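Local structure of 2-C-methyl-D-erythritol 2,4-cyclodiphosphate synthase (Francisella tularensis subsp. tularensis, 3RE3) at residues C121-L126 and S131-K136. The protein probably catalyses the conversion of a CDP-linked methylerythritol phosphate into 2-C-methyl-D-erythritol 2,4-cyclodiphosphate, with release of CMP, in isoprenoid precursor synthesis. Numbering follows the deposited sequence.
Sequences CLANIL and SQINIK
Between Leu122 and Ala123 of the helix and Ile133 and Ile135 of the strand no flat group has a face or edge to offer: the meeting is entirely of aliphatic carbons, without a hydrogen bond across it. Leu122 points CD1 at the strand, 3.7 Å from Ile133 CD1, and the two side chains cross at about a right angle. Leu122 CD1 also lies 4.2 Å from Ile135 CD1, so one methyl touches Ile133 and Ile135, which lie two residues apart on the strand. Ile133 divides its branches: CG1, anti to the backbone N (chi1 168°), carries CD1 to Leu122, while CG2 turns to Ala123 and comes 4.0 Å from its CB. Ile133 was built in two conformations, and the contacts of its methyls hold for one of them and are tentative. The backbones come nearest here, Ala123 CA lying 6.8 Å from Ile133 CA, probably because Ala123 has only a methyl. The axes of segments 121-126 and 133-136 run roughly antiparallel, at 153°, and approach to 9.6 Å, as in the helix-to-second-strand part of a beta-alpha-beta unit, here strand 96-105, helix 115-126 and strand 133-138. The two strands are parallel, and Ile100 and Ile104 of the first touch Ile133 and Ile135, respectively. On the helix-covered side of the sheet, Leu122 continues the apolar core to Leu83 of helix 79-92 and to Leu46 and Ile47 of helix 45-57.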
# COMPACT_ATOMS: atom_id res chain seq x y z
N CYS A 121 13.75 -12.64 14.48
CA CYS A 121 13.96 -11.53 15.39
C CYS A 121 12.64 -10.91 15.82
O CYS A 121 12.40 -10.71 17.00
CB CYS A 121 14.84 -10.48 14.72
SG CYS A 121 14.96 -8.92 15.59
N LEU A 122 11.79 -10.58 14.86
CA LEU A 122 10.56 -9.86 15.18
C LEU A 122 9.49 -10.79 15.75
O LEU A 122 8.76 -10.41 16.67
CB LEU A 122 10.04 -9.11 13.96
CG LEU A 122 11.01 -8.31 13.08
CD1 LEU A 122 10.28 -7.90 11.81
CD2 LEU A 122 11.60 -7.10 13.79
N ALA A 123 9.38 -11.99 15.21
CA ALA A 123 8.44 -12.96 15.75
C ALA A 123 8.72 -13.17 17.24
O ALA A 123 7.81 -13.36 18.04
CB ALA A 123 8.53 -14.29 15.01
N ASN A 124 10.00 -13.15 17.58
CA ASN A 124 10.41 -13.36 18.95
C ASN A 124 9.93 -12.22 19.84
O ASN A 124 9.28 -12.45 20.85
CB ASN A 124 11.93 -13.51 19.05
CG ASN A 124 12.38 -13.91 20.44
OD1 ASN A 124 12.25 -15.07 20.83
ND2 ASN A 124 12.91 -12.97 21.19
N ILE A 125 10.26 -11.00 19.45
CA ILE A 125 9.90 -9.84 20.26
C ILE A 125 8.38 -9.76 20.41
O ILE A 125 7.86 -9.41 21.47
CB ILE A 125 10.37 -8.52 19.64
CG1 ILE A 125 11.90 -8.45 19.64
CG2 ILE A 125 9.79 -7.33 20.41
CD1 ILE A 125 12.46 -7.84 18.38
N LEU A 126 7.68 -10.09 19.33
CA LEU A 126 6.24 -9.97 19.28
C LEU A 126 5.57 -11.21 19.84
O LEU A 126 4.35 -11.22 20.07
CB LEU A 126 5.80 -9.75 17.84
CG LEU A 126 6.14 -8.38 17.24
CD1 LEU A 126 5.73 -8.33 15.77
CD2 LEU A 126 5.45 -7.29 18.04
N SER A 131 5.57 -17.96 11.21
CA SER A 131 4.64 -18.12 10.10
C SER A 131 3.55 -17.07 10.15
O SER A 131 2.77 -16.91 9.21
CB SER A 131 4.04 -19.52 10.11
OG SER A 131 3.45 -19.82 11.36
N GLN A 132 3.49 -16.35 11.26
CA GLN A 132 2.54 -15.27 11.38
C GLN A 132 3.07 -13.93 10.91
O GLN A 132 2.32 -12.96 10.90
CB GLN A 132 2.14 -15.11 12.83
CG GLN A 132 1.18 -16.15 13.34
CD GLN A 132 0.91 -15.92 14.80
OE1 GLN A 132 1.67 -16.38 15.65
NE2 GLN A 132 -0.14 -15.17 15.10
N ILE A 133 4.36 -13.86 10.57
CA ILE A 133 4.92 -12.62 9.99
C ILE A 133 5.73 -12.82 8.71
O ILE A 133 6.81 -13.40 8.71
CB ILE A 133 5.76 -11.80 10.99
CG1 ILE A 133 6.52 -10.72 10.22
CG2 ILE A 133 6.74 -12.68 11.76
CD1 ILE A 133 7.03 -9.58 11.11
N ASN A 134 5.20 -12.31 7.61
CA ASN A 134 5.80 -12.50 6.31
C ASN A 134 6.55 -11.25 5.90
O ASN A 134 6.04 -10.14 6.07
CB ASN A 134 4.71 -12.81 5.29
CG ASN A 134 5.25 -13.45 4.06
OD1 ASN A 134 5.43 -14.66 4.02
ND2 ASN A 134 5.52 -12.64 3.04
N ILE A 135 7.75 -11.44 5.36
CA ILE A 135 8.58 -10.35 4.88
C ILE A 135 9.04 -10.69 3.48
O ILE A 135 9.77 -11.67 3.29
CB ILE A 135 9.85 -10.19 5.73
CG1 ILE A 135 9.52 -9.86 7.19
CG2 ILE A 135 10.73 -9.14 5.15
CD1 ILE A 135 10.74 -9.91 8.10
N LYS A 136 8.63 -9.89 2.51
CA LYS A 136 9.13 -10.06 1.14
C LYS A 136 9.82 -8.79 0.63
O LYS A 136 9.56 -7.70 1.12
CB LYS A 136 8.00 -10.49 0.20
CG LYS A 136 6.77 -9.63 0.30
CD LYS A 136 5.66 -10.15 -0.57
CE LYS A 136 4.41 -10.30 0.24
NZ LYS A 136 4.24 -9.12 1.14